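Local coordinates for prolyl-ACP dehydrogenase (Oscillatoria sp., PDB 4IRN), which oxidises a prolyl group carried on an acyl carrier protein, using FAD, in the biosynthesis of the cyanotoxin anatoxin-a, at residues A[155-160]-A[197-202]; A[203-208]-A[221-226]; A[230-235]-A[245-250]. All coordinates share one frame; numbering follows the deposited sequence.

Contact 1: residues A[155-160]-A[197-202]; sequences GWIASH and GTIADL. With FAD (flavin-adenine dinucleotide), chain I.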
loop_
_atom_site.group_PDB
_atom_site.type_symbol
_atom_site.label_atom_id
_atom_site.label_comp_id
_atom_site.label_asym_id
_atom_site.label_seq_id
_atom_site.Cartn_x
_atom_site.Cartn_y
_atom_site.Cartn_z
ATOM N N GLY A 155 29.771 -20.458 -28.332
ATOM C CA GLY A 155 29.309 -19.151 -28.788
ATOM C C GLY A 155 27.936 -19.203 -29.434
ATOM O O GLY A 155 27.515 -18.242 -30.089
ATOM N N TRP A 156 27.236 -20.336 -29.252
ATOM C CA TRP A 156 25.887 -20.547 -29.731
ATOM C C TRP A 156 24.928 -19.922 -28.737
ATOM O O TRP A 156 25.118 -20.061 -27.523
ATOM C CB TRP A 156 25.600 -22.042 -29.908
ATOM C CG TRP A 156 25.849 -22.564 -31.297
ATOM C CD1 TRP A 156 26.945 -22.339 -32.080
ATOM C CD2 TRP A 156 25.003 -23.451 -32.038
ATOM N NE1 TRP A 156 26.807 -22.988 -33.284
ATOM C CE2 TRP A 156 25.625 -23.681 -33.285
ATOM C CE3 TRP A 156 23.761 -24.058 -31.778
ATOM C CZ2 TRP A 156 25.057 -24.505 -34.265
ATOM C CZ3 TRP A 156 23.195 -24.871 -32.752
ATOM C CH2 TRP A 156 23.843 -25.094 -33.972
ATOM N N ILE A 157 23.935 -19.187 -29.255
ATOM C CA ILE A 157 22.923 -18.535 -28.440
ATOM C C ILE A 157 21.592 -19.238 -28.656
ATOM O O ILE A 157 21.311 -19.721 -29.754
ATOM C CB ILE A 157 22.888 -17.010 -28.723
ATOM C CG1 ILE A 157 24.177 -16.356 -28.218
ATOM C CG2 ILE A 157 21.686 -16.321 -28.098
ATOM C CD1 ILE A 157 24.928 -15.597 -29.227
ATOM N N ALA A 158 20.805 -19.357 -27.589
ATOM C CA ALA A 158 19.518 -20.023 -27.675
ATOM C C ALA A 158 18.343 -19.105 -27.320
ATOM O O ALA A 158 18.494 -18.157 -26.544
ATOM C CB ALA A 158 19.509 -21.285 -26.825
ATOM N N SER A 159 17.187 -19.383 -27.938
ATOM C CA SER A 159 15.935 -18.676 -27.755
ATOM C C SER A 159 14.857 -19.663 -27.353
ATOM O O SER A 159 14.894 -20.831 -27.751
ATOM C CB SER A 159 15.531 -17.956 -29.036
ATOM O OG SER A 159 16.270 -16.759 -29.196
ATOM N N HIS A 160 13.914 -19.188 -26.539
ATOM C CA HIS A 160 12.779 -19.949 -26.052
ATOM C C HIS A 160 11.545 -19.271 -26.650
ATOM O O HIS A 160 11.243 -18.132 -26.291
ATOM C CB HIS A 160 12.776 -19.943 -24.508
ATOM C CG HIS A 160 11.579 -20.580 -23.864
ATOM N ND1 HIS A 160 10.458 -19.819 -23.546
ATOM C CD2 HIS A 160 11.357 -21.856 -23.497
ATOM C CE1 HIS A 160 9.606 -20.659 -22.988
ATOM N NE2 HIS A 160 10.098 -21.891 -22.942
ATOM N N GLY A 197 16.205 -13.925 -30.376
ATOM C CA GLY A 197 15.786 -14.394 -31.694
ATOM C C GLY A 197 16.663 -13.984 -32.869
ATOM O O GLY A 197 17.048 -14.833 -33.675
ATOM N N THR A 198 16.996 -12.685 -32.961
ATOM C CA THR A 198 17.819 -12.122 -34.036
ATOM C C THR A 198 19.314 -12.543 -34.008
ATOM O O THR A 198 20.030 -12.326 -34.987
ATOM C CB THR A 198 17.638 -10.593 -34.125
ATOM O OG1 THR A 198 17.539 -10.041 -32.816
ATOM C CG2 THR A 198 16.421 -10.202 -34.941
ATOM N N ILE A 199 19.781 -13.124 -32.900
ATOM C CA ILE A 199 21.169 -13.583 -32.735
ATOM C C ILE A 199 21.283 -15.066 -32.322
ATOM O O ILE A 199 22.392 -15.564 -32.168
ATOM C CB ILE A 199 21.963 -12.671 -31.770
ATOM C CG1 ILE A 199 21.297 -12.636 -30.388
ATOM C CG2 ILE A 199 22.109 -11.271 -32.343
ATOM C CD1 ILE A 199 22.121 -12.145 -29.271
ATOM N N ALA A 200 20.145 -15.764 -32.149
ATOM C CA ALA A 200 20.104 -17.177 -31.745
ATOM C C ALA A 200 20.532 -18.133 -32.836
ATOM O O ALA A 200 20.255 -17.902 -34.011
ATOM C CB ALA A 200 18.721 -17.563 -31.255
ATOM N N ASP A 201 21.182 -19.229 -32.427
ATOM C CA ASP A 201 21.657 -20.299 -33.295
ATOM C C ASP A 201 20.752 -21.523 -33.166
ATOM O O ASP A 201 20.645 -22.303 -34.115
ATOM C CB ASP A 201 23.116 -20.645 -32.977
ATOM C CG ASP A 201 24.071 -19.495 -33.230
ATOM O OD1 ASP A 201 24.329 -19.188 -34.416
ATOM O OD2 ASP A 201 24.531 -18.871 -32.241
ATOM N N LEU A 202 20.089 -21.675 -32.000
ATOM C CA LEU A 202 19.139 -22.753 -31.711
ATOM C C LEU A 202 17.846 -22.196 -31.086
ATOM O O LEU A 202 17.896 -21.346 -30.189
ATOM C CB LEU A 202 19.782 -23.837 -30.815
ATOM C CG LEU A 202 18.983 -25.137 -30.578
ATOM C CD1 LEU A 202 18.931 -26.021 -31.847
ATOM C CD2 LEU A 202 19.570 -25.924 -29.423
HETATM P PA FAD I . -1.875 -11.353 -21.634
HETATM O O1A FAD I . -1.461 -12.741 -21.340
HETATM O O2A FAD I . -2.520 -10.962 -22.954
HETATM O O5B FAD I . -2.933 -10.877 -20.564
HETATM C C5B FAD I . -3.395 -9.516 -20.564
HETATM C C4B FAD I . -3.526 -9.065 -19.134
HETATM O O4B FAD I . -4.607 -9.775 -18.509
HETATM C C3B FAD I . -2.276 -9.254 -18.273
HETATM O O3B FAD I . -1.836 -7.990 -17.800
HETATM C C2B FAD I . -2.689 -10.205 -17.137
HETATM O O2B FAD I . -2.422 -9.602 -15.881
HETATM C C1B FAD I . -4.204 -10.354 -17.280
HETATM N N9A FAD I . -4.679 -11.737 -17.232
HETATM C C8A FAD I . -4.643 -12.654 -18.248
HETATM N N7A FAD I . -5.085 -13.842 -17.909
HETATM C C5A FAD I . -5.438 -13.700 -16.580
HETATM C C6A FAD I . -5.968 -14.606 -15.628
HETATM N N6A FAD I . -6.251 -15.884 -15.893
HETATM N N1A FAD I . -6.189 -14.146 -14.377
HETATM C C2A FAD I . -5.913 -12.867 -14.107
HETATM N N3A FAD I . -5.429 -11.925 -14.922
HETATM C C4A FAD I . -5.201 -12.402 -16.147
HETATM N N1 FAD I . 7.747 -15.375 -24.248
HETATM C C2 FAD I . 8.390 -16.459 -24.799
HETATM O O2 FAD I . 7.769 -17.483 -25.082
HETATM N N3 FAD I . 9.756 -16.402 -25.070
HETATM C C4 FAD I . 10.572 -15.323 -24.836
HETATM O O4 FAD I . 11.769 -15.386 -25.118
HETATM C C4X FAD I . 9.891 -14.164 -24.257
HETATM N N5 FAD I . 10.597 -13.077 -24.034
HETATM C C5X FAD I . 9.924 -11.958 -23.543
HETATM C C6 FAD I . 10.662 -10.796 -23.299
HETATM C C7 FAD I . 10.061 -9.650 -22.792
HETATM C C7M FAD I . 10.907 -8.449 -22.456
HETATM C C8 FAD I . 8.671 -9.654 -22.540
HETATM C C8M FAD I . 7.968 -8.443 -21.984
HETATM C C9 FAD I . 7.932 -10.800 -22.798
HETATM C C9A FAD I . 8.526 -11.959 -23.287
HETATM N N10 FAD I . 7.799 -13.156 -23.544
HETATM C C10 FAD I . 8.450 -14.272 -24.005
HETATM C "C1'" FAD I . 6.327 -13.150 -23.387
HETATM C "C2'" FAD I . 5.961 -12.948 -21.924
HETATM O "O2'" FAD I . 6.121 -14.149 -21.172
HETATM C "C3'" FAD I . 4.548 -12.380 -21.799
HETATM O "O3'" FAD I . 4.618 -11.058 -21.269
HETATM C "C4'" FAD I . 3.598 -13.221 -20.944
HETATM O "O4'" FAD I . 3.478 -14.534 -21.497
HETATM C "C5'" FAD I . 2.247 -12.563 -20.729
HETATM O "O5'" FAD I . 1.519 -12.489 -21.965
HETATM P P FAD I . 0.862 -11.095 -22.425
HETATM O O1P FAD I . 1.744 -9.944 -22.116
HETATM O O2P FAD I . 0.564 -11.507 -23.846
HETATM O O3P FAD I . -0.448 -10.597 -21.652
#
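Ala-158 and Leu-202 form a parallel bridge, their CA atoms 4.9 Å apart, bracketed by Leu-202 N to Ile-157 O and by Ser-159 N to Leu-202 O. Ile-157 O is gripped twice, since Asp-201 N also donates to it at 2.7 Å, tilted 27° from the carbonyl plane. The Asp-201 side chain points toward the other segment: OD2 takes Ile-157 N at 3.1 Å through its anti lone pair, while CB sits over one face of the Trp-156 indole, 3.8 Å from the centroid of the five-membered ring. One short side chain thus ties down the backbone and makes a CH-pi contact at once. Ser-159 OG, anti to its own carbonyl carbon (chi1 -78°), lies 3.3 Å from Ala-200 CB and is hydrogen-bonded to Thr-195 O. His-160 O accepts from FAD N3 at 2.6 Å, so strand 158-161 offers a backbone carbonyl to the flavin. Around the contact, helix 141-153 supplies Leu-150 and Leu-151 against Trp-156, helix 118-138 packs on Ala-158 and His-160, and strand 218-224 brings Met-222 and Glu-224 against Leu-202. Within this chain strand 158-161 is an outermost strand of the mixed sheet, next to 202-208.

Contact 2: residues A[203-208]-A[221-226]; sequences FIIFAT and FMIEKD
Two strands meet antiparallel, with Phe-203 facing Ile-223 and Ile-205 facing Phe-221 as hydrogen-bonded pairs; the shortest of the four backbone bonds is Phe-203 N to Ile-223 O, 2.8 Å. The axes of the short segments 203-208 and 221-224 run 139° apart, a marked twist. On one face the side chains of 203-208 step down from Phe-203 and Ile-205 to the small Ala-207. The Phe-221 ring turns its edge to Ala-207, with CE2 4.0 Å from CB. Farther along, the CD1 methyls of Ile-205 and Ile-223 meet at 4.1 Å. Phe-203 brings its ring edge to the other strand: Ile-223 O lies in the ring plane, 3.5 Å from CD1, and Lys-225 CA is near the same plane. With CG anti to the carbonyl carbon (chi1 -69°), the ring stays beside its own backbone N, the atom that bonds this same oxygen. On the opposite face Ile-204 and Met-222 lie side by side, CD1 against CG at 3.7 Å, before the Met-222 chain bends away at chi3. Leu-187 and Val-256 of a second sheet pack on Phe-221 and Ile-223. The arrangement is a beta hairpin within the two-sheet middle domain of the acyl-CoA dehydrogenase fold.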
loop_
_atom_site.group_PDB
_atom_site.type_symbol
_atom_site.label_atom_id
_atom_site.label_comp_id
_atom_site.label_asym_id
_atom_site.label_seq_id
_atom_site.Cartn_x
_atom_site.Cartn_y
_atom_site.Cartn_z
ATOM N N PHE A 203 16.696 -22.679 -31.579
ATOM C CA PHE A 203 15.383 -22.244 -31.135
ATOM C C PHE A 203 14.630 -23.361 -30.427
ATOM O O PHE A 203 14.458 -24.438 -30.992
ATOM C CB PHE A 203 14.573 -21.711 -32.329
ATOM C CG PHE A 203 15.086 -20.404 -32.891
ATOM C CD1 PHE A 203 16.089 -20.388 -33.855
ATOM C CD2 PHE A 203 14.547 -19.188 -32.476
ATOM C CE1 PHE A 203 16.561 -19.175 -34.375
ATOM C CE2 PHE A 203 15.022 -17.976 -32.997
ATOM C CZ PHE A 203 16.023 -17.979 -33.945
ATOM N N ILE A 204 14.207 -23.112 -29.179
ATOM C CA ILE A 204 13.407 -24.053 -28.388
ATOM C C ILE A 204 11.941 -23.641 -28.620
ATOM O O ILE A 204 11.492 -22.620 -28.098
ATOM C CB ILE A 204 13.824 -24.083 -26.882
ATOM C CG1 ILE A 204 15.355 -24.322 -26.674
ATOM C CG2 ILE A 204 12.972 -25.046 -26.051
ATOM C CD1 ILE A 204 15.972 -25.611 -27.261
ATOM N N ILE A 205 11.229 -24.402 -29.436
ATOM C CA ILE A 205 9.861 -24.100 -29.856
ATOM C C ILE A 205 8.803 -25.026 -29.271
ATOM O O ILE A 205 8.925 -26.240 -29.348
ATOM C CB ILE A 205 9.789 -23.981 -31.405
ATOM C CG1 ILE A 205 10.931 -23.064 -31.917
ATOM C CG2 ILE A 205 8.399 -23.587 -31.893
ATOM C CD1 ILE A 205 10.727 -22.251 -33.143
ATOM N N PHE A 206 7.743 -24.422 -28.715
ATOM C CA PHE A 206 6.599 -25.114 -28.122
ATOM C C PHE A 206 5.459 -25.128 -29.124
ATOM O O PHE A 206 4.939 -24.076 -29.477
ATOM C CB PHE A 206 6.213 -24.476 -26.770
ATOM C CG PHE A 206 7.205 -24.836 -25.686
ATOM C CD1 PHE A 206 8.359 -24.078 -25.489
ATOM C CD2 PHE A 206 6.996 -25.941 -24.871
ATOM C CE1 PHE A 206 9.299 -24.439 -24.511
ATOM C CE2 PHE A 206 7.927 -26.290 -23.882
ATOM C CZ PHE A 206 9.071 -25.535 -23.707
ATOM N N ALA A 207 5.126 -26.313 -29.635
ATOM C CA ALA A 207 4.084 -26.521 -30.649
ATOM C C ALA A 207 3.089 -27.621 -30.231
ATOM O O ALA A 207 3.239 -28.208 -29.161
ATOM C CB ALA A 207 4.732 -26.871 -31.990
ATOM N N THR A 208 2.064 -27.883 -31.068
ATOM C CA THR A 208 1.054 -28.915 -30.810
ATOM C C THR A 208 0.926 -29.911 -31.967
ATOM O O THR A 208 0.895 -29.504 -33.130
ATOM C CB THR A 208 -0.278 -28.304 -30.304
ATOM O OG1 THR A 208 -1.162 -29.348 -29.893
ATOM C CG2 THR A 208 -0.966 -27.395 -31.330
ATOM N N PHE A 221 10.311 -28.694 -29.854
ATOM C CA PHE A 221 11.209 -28.932 -30.992
ATOM C C PHE A 221 12.410 -27.991 -30.960
ATOM O O PHE A 221 12.277 -26.824 -30.573
ATOM C CB PHE A 221 10.453 -28.780 -32.320
ATOM C CG PHE A 221 9.280 -29.717 -32.460
ATOM C CD1 PHE A 221 9.450 -31.002 -32.972
ATOM C CD2 PHE A 221 8.002 -29.323 -32.073
ATOM C CE1 PHE A 221 8.368 -31.880 -33.075
ATOM C CE2 PHE A 221 6.923 -30.206 -32.163
ATOM C CZ PHE A 221 7.111 -31.476 -32.672
ATOM N N MET A 222 13.590 -28.509 -31.355
ATOM C CA MET A 222 14.839 -27.739 -31.404
ATOM C C MET A 222 15.188 -27.482 -32.853
ATOM O O MET A 222 15.541 -28.408 -33.580
ATOM C CB MET A 222 15.980 -28.463 -30.678
ATOM C CG MET A 222 15.681 -28.729 -29.222
ATOM S SD MET A 222 16.969 -29.613 -28.344
ATOM C CE MET A 222 16.750 -31.236 -29.003
ATOM N N ILE A 223 15.019 -26.231 -33.289
ATOM C CA ILE A 223 15.264 -25.847 -34.668
ATOM C C ILE A 223 16.475 -24.933 -34.749
ATOM O O ILE A 223 16.515 -23.904 -34.067
ATOM C CB ILE A 223 13.976 -25.266 -35.323
ATOM C CG1 ILE A 223 12.779 -26.266 -35.208
ATOM C CG2 ILE A 223 14.208 -24.892 -36.789
ATOM C CD1 ILE A 223 11.380 -25.663 -35.312
ATOM N N GLU A 224 17.454 -25.315 -35.567
ATOM C CA GLU A 224 18.658 -24.527 -35.783
ATOM C C GLU A 224 18.342 -23.273 -36.622
ATOM O O GLU A 224 17.383 -23.277 -37.398
ATOM C CB GLU A 224 19.738 -25.366 -36.482
ATOM C CG GLU A 224 20.447 -26.347 -35.566
ATOM C CD GLU A 224 21.467 -27.261 -36.220
ATOM O OE1 GLU A 224 22.037 -26.894 -37.276
ATOM O OE2 GLU A 224 21.730 -28.339 -35.641
ATOM N N LYS A 225 19.150 -22.220 -36.455
ATOM C CA LYS A 225 19.053 -20.950 -37.179
ATOM C C LYS A 225 19.181 -21.222 -38.702
ATOM O O LYS A 225 19.877 -22.145 -39.103
ATOM C CB LYS A 225 20.175 -20.030 -36.675
ATOM C CG LYS A 225 20.435 -18.752 -37.455
ATOM C CD LYS A 225 21.710 -18.029 -36.946
ATOM C CE LYS A 225 23.027 -18.618 -37.411
ATOM N NZ LYS A 225 23.218 -18.562 -38.876
ATOM N N ASP A 226 18.531 -20.442 -39.528
ATOM C CA ASP A 226 18.564 -20.558 -40.995
ATOM C C ASP A 226 18.026 -21.909 -41.472
ATOM O O ASP A 226 18.637 -22.565 -42.326
ATOM C CB ASP A 226 19.975 -20.293 -41.574
ATOM C CG ASP A 226 20.453 -18.859 -41.542
ATOM O OD1 ASP A 226 19.595 -17.940 -41.632
ATOM O OD2 ASP A 226 21.683 -18.649 -41.455
#

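Contact 3: residues A[230-235]-A[245-250]; sequences LILSKP and EVPELR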
loop_
_atom_site.group_PDB
_atom_site.type_symbol
_atom_site.label_atom_id
_atom_site.label_comp_id
_atom_site.label_asym_id
_atom_site.label_seq_id
_atom_site.Cartn_x
_atom_site.Cartn_y
_atom_site.Cartn_z
ATOM N N LEU A 230 11.848 -20.505 -41.177
ATOM C CA LEU A 230 12.064 -19.777 -39.933
ATOM C C LEU A 230 12.308 -18.282 -40.250
ATOM O O LEU A 230 13.407 -17.904 -40.658
ATOM C CB LEU A 230 13.257 -20.426 -39.206
ATOM C CG LEU A 230 13.559 -20.004 -37.775
ATOM C CD1 LEU A 230 12.671 -20.740 -36.791
ATOM C CD2 LEU A 230 14.996 -20.314 -37.439
ATOM N N ILE A 231 11.258 -17.450 -40.090
ATOM C CA ILE A 231 11.263 -16.012 -40.393
ATOM C C ILE A 231 11.268 -15.140 -39.139
ATOM O O ILE A 231 10.371 -15.255 -38.301
ATOM C CB ILE A 231 10.095 -15.661 -41.360
ATOM C CG1 ILE A 231 10.246 -16.446 -42.689
ATOM C CG2 ILE A 231 9.994 -14.148 -41.597
ATOM C CD1 ILE A 231 9.009 -16.683 -43.448
ATOM N N LEU A 232 12.263 -14.245 -39.046
ATOM C CA LEU A 232 12.422 -13.320 -37.929
ATOM C C LEU A 232 12.216 -11.871 -38.347
ATOM O O LEU A 232 12.596 -11.480 -39.457
ATOM C CB LEU A 232 13.806 -13.479 -37.296
ATOM C CG LEU A 232 13.996 -14.715 -36.426
ATOM C CD1 LEU A 232 15.374 -15.283 -36.605
ATOM C CD2 LEU A 232 13.724 -14.401 -34.962
ATOM N N SER A 233 11.612 -11.078 -37.453
ATOM C CA SER A 233 11.372 -9.656 -37.663
ATOM C C SER A 233 12.556 -8.872 -37.084
ATOM O O SER A 233 13.487 -9.468 -36.538
ATOM C CB SER A 233 10.073 -9.236 -36.979
ATOM O OG SER A 233 10.240 -9.052 -35.581
ATOM N N LYS A 234 12.509 -7.543 -37.178
ATOM C CA LYS A 234 13.519 -6.661 -36.600
ATOM C C LYS A 234 13.225 -6.642 -35.074
ATOM O O LYS A 234 12.055 -6.831 -34.690
ATOM C CB LYS A 234 13.361 -5.254 -37.209
ATOM C CG LYS A 234 14.547 -4.318 -37.045
ATOM C CD LYS A 234 14.227 -2.902 -37.537
ATOM C CE LYS A 234 15.234 -1.886 -37.044
ATOM N NZ LYS A 234 16.538 -1.999 -37.755
ATOM N N PRO A 235 14.242 -6.486 -34.180
ATOM C CA PRO A 235 13.942 -6.465 -32.736
ATOM C C PRO A 235 12.995 -5.313 -32.390
ATOM O O PRO A 235 13.170 -4.182 -32.870
ATOM C CB PRO A 235 15.322 -6.306 -32.086
ATOM C CG PRO A 235 16.296 -6.716 -33.124
ATOM C CD PRO A 235 15.685 -6.283 -34.417
ATOM N N GLU A 245 17.821 -8.218 -27.470
ATOM C CA GLU A 245 17.067 -8.304 -28.719
ATOM C C GLU A 245 15.823 -9.192 -28.618
ATOM O O GLU A 245 15.936 -10.394 -28.364
ATOM C CB GLU A 245 17.990 -8.707 -29.875
ATOM C CG GLU A 245 18.853 -7.552 -30.360
ATOM C CD GLU A 245 19.888 -7.850 -31.426
ATOM O OE1 GLU A 245 19.828 -8.937 -32.043
ATOM O OE2 GLU A 245 20.759 -6.980 -31.652
ATOM N N VAL A 246 14.636 -8.582 -28.778
ATOM C CA VAL A 246 13.353 -9.282 -28.692
ATOM C C VAL A 246 12.483 -9.091 -29.973
ATOM O O VAL A 246 11.581 -8.238 -30.004
ATOM C CB VAL A 246 12.576 -9.013 -27.365
ATOM C CG1 VAL A 246 11.353 -9.918 -27.244
ATOM C CG2 VAL A 246 13.480 -9.186 -26.149
ATOM N N PRO A 247 12.735 -9.896 -31.032
ATOM C CA PRO A 247 11.908 -9.792 -32.248
ATOM C C PRO A 247 10.698 -10.745 -32.223
ATOM O O PRO A 247 10.443 -11.419 -31.221
ATOM C CB PRO A 247 12.900 -10.201 -33.334
ATOM C CG PRO A 247 13.746 -11.253 -32.673
ATOM C CD PRO A 247 13.786 -10.921 -31.198
ATOM N N GLU A 248 9.961 -10.809 -33.336
ATOM C CA GLU A 248 8.872 -11.767 -33.514
ATOM C C GLU A 248 9.419 -12.901 -34.349
ATOM O O GLU A 248 10.422 -12.737 -35.027
ATOM C CB GLU A 248 7.714 -11.151 -34.293
ATOM C CG GLU A 248 6.800 -10.224 -33.522
ATOM C CD GLU A 248 5.908 -9.403 -34.421
ATOM O OE1 GLU A 248 5.726 -9.762 -35.604
ATOM O OE2 GLU A 248 5.326 -8.417 -33.926
ATOM N N LEU A 249 8.712 -14.026 -34.354
ATOM C CA LEU A 249 9.052 -15.210 -35.134
ATOM C C LEU A 249 7.826 -15.759 -35.862
ATOM O O LEU A 249 6.717 -15.766 -35.311
ATOM C CB LEU A 249 9.681 -16.282 -34.221
ATOM C CG LEU A 249 10.101 -17.611 -34.845
ATOM C CD1 LEU A 249 11.258 -17.429 -35.813
ATOM C CD2 LEU A 249 10.487 -18.594 -33.778
ATOM N N ARG A 250 8.032 -16.207 -37.109
ATOM C CA ARG A 250 6.992 -16.832 -37.941
ATOM C C ARG A 250 7.552 -18.101 -38.550
ATOM O O ARG A 250 8.685 -18.097 -39.033
ATOM C CB ARG A 250 6.457 -15.881 -39.024
ATOM C CG ARG A 250 5.523 -14.823 -38.444
ATOM C CD ARG A 250 5.084 -13.752 -39.423
ATOM N NE ARG A 250 4.218 -12.766 -38.768
ATOM C CZ ARG A 250 3.499 -11.850 -39.407
ATOM N NH1 ARG A 250 3.532 -11.776 -40.733
ATOM N NH2 ARG A 250 2.736 -11.004 -38.728
#
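Pro-235, Leu-249 and Pro-247 lose the most surface here, and they mark three successive parts of the pairing. Leu-249 sits within the strand part, where Leu-232 is its non-hydrogen-bonded partner, CA to CA 4.8 Å, and where Ile-231 and Arg-250 exchange backbone bonds, Arg-250 N to Ile-231 O being 2.8 Å. With CG anti to the backbone N (chi1 180°), the end of the Leu-249 side chain leans toward the other strand, so that its CD1 lies 3.7 Å from Leu-230 CD1 and also meets Leu-232 CG. One methyl therefore lodges between two leucines of the opposite strand.

Pro-247 lies two residues before Leu-249. Its CG packs against Leu-232 CD2 at 3.9 Å, while its CB lies against Ser-233 O. Beside it the pairing is continued by a side chain: Glu-248 N donates to Ser-233 OG at 2.9 Å, nearly straight at 170°, and that hydroxyl donates in turn to Lys-234 O. The OG stands between its own backbone N and carbonyl carbon (chi1 79°), a placement that serves both bonds. Ser-233 N returns a bond to Glu-248 O.

Pro-235 closes the far end. Its ring runs alongside the aliphatic part of Glu-245, CG to CG 3.9 Å, while Glu-245 OE1 is bonded to Thr-198. Strand 230-232 is, within this chain, an outermost strand of the antiparallel sheet, beside 249-257; its leucines and Leu-249 turn to Phe-203 and Ile-205 of strand 202-208, and Arg-250 makes a cation-pi contact with Tyr-190 of strand 184-191.

Contacts 1 and 2 share one mixed sheet, in which strand 202-208 stands between 158-161 and 218-224; Ser-159 O to Ile-204 N, 2.8 Å, probably joins them by a hydrogen bond. Contact 3 belongs to the antiparallel sheet and meets contact 2 face to face through apolar side chains, Phe-203 on Leu-230 and Ile-205 on Leu-249. Its tie to contact 1 is partly polar, Thr-198 to Glu-245. Contacts 1 and 2 are mostly buried, whereas contact 3 is partly exposed. Chemistry follows place: regular backbone bonds and apolar side chains paired across the strands in contact 2, a carboxylate bonded to backbone and a carbonyl bonded to the flavin in contact 1, a serine hydroxyl and prolines in contact 3.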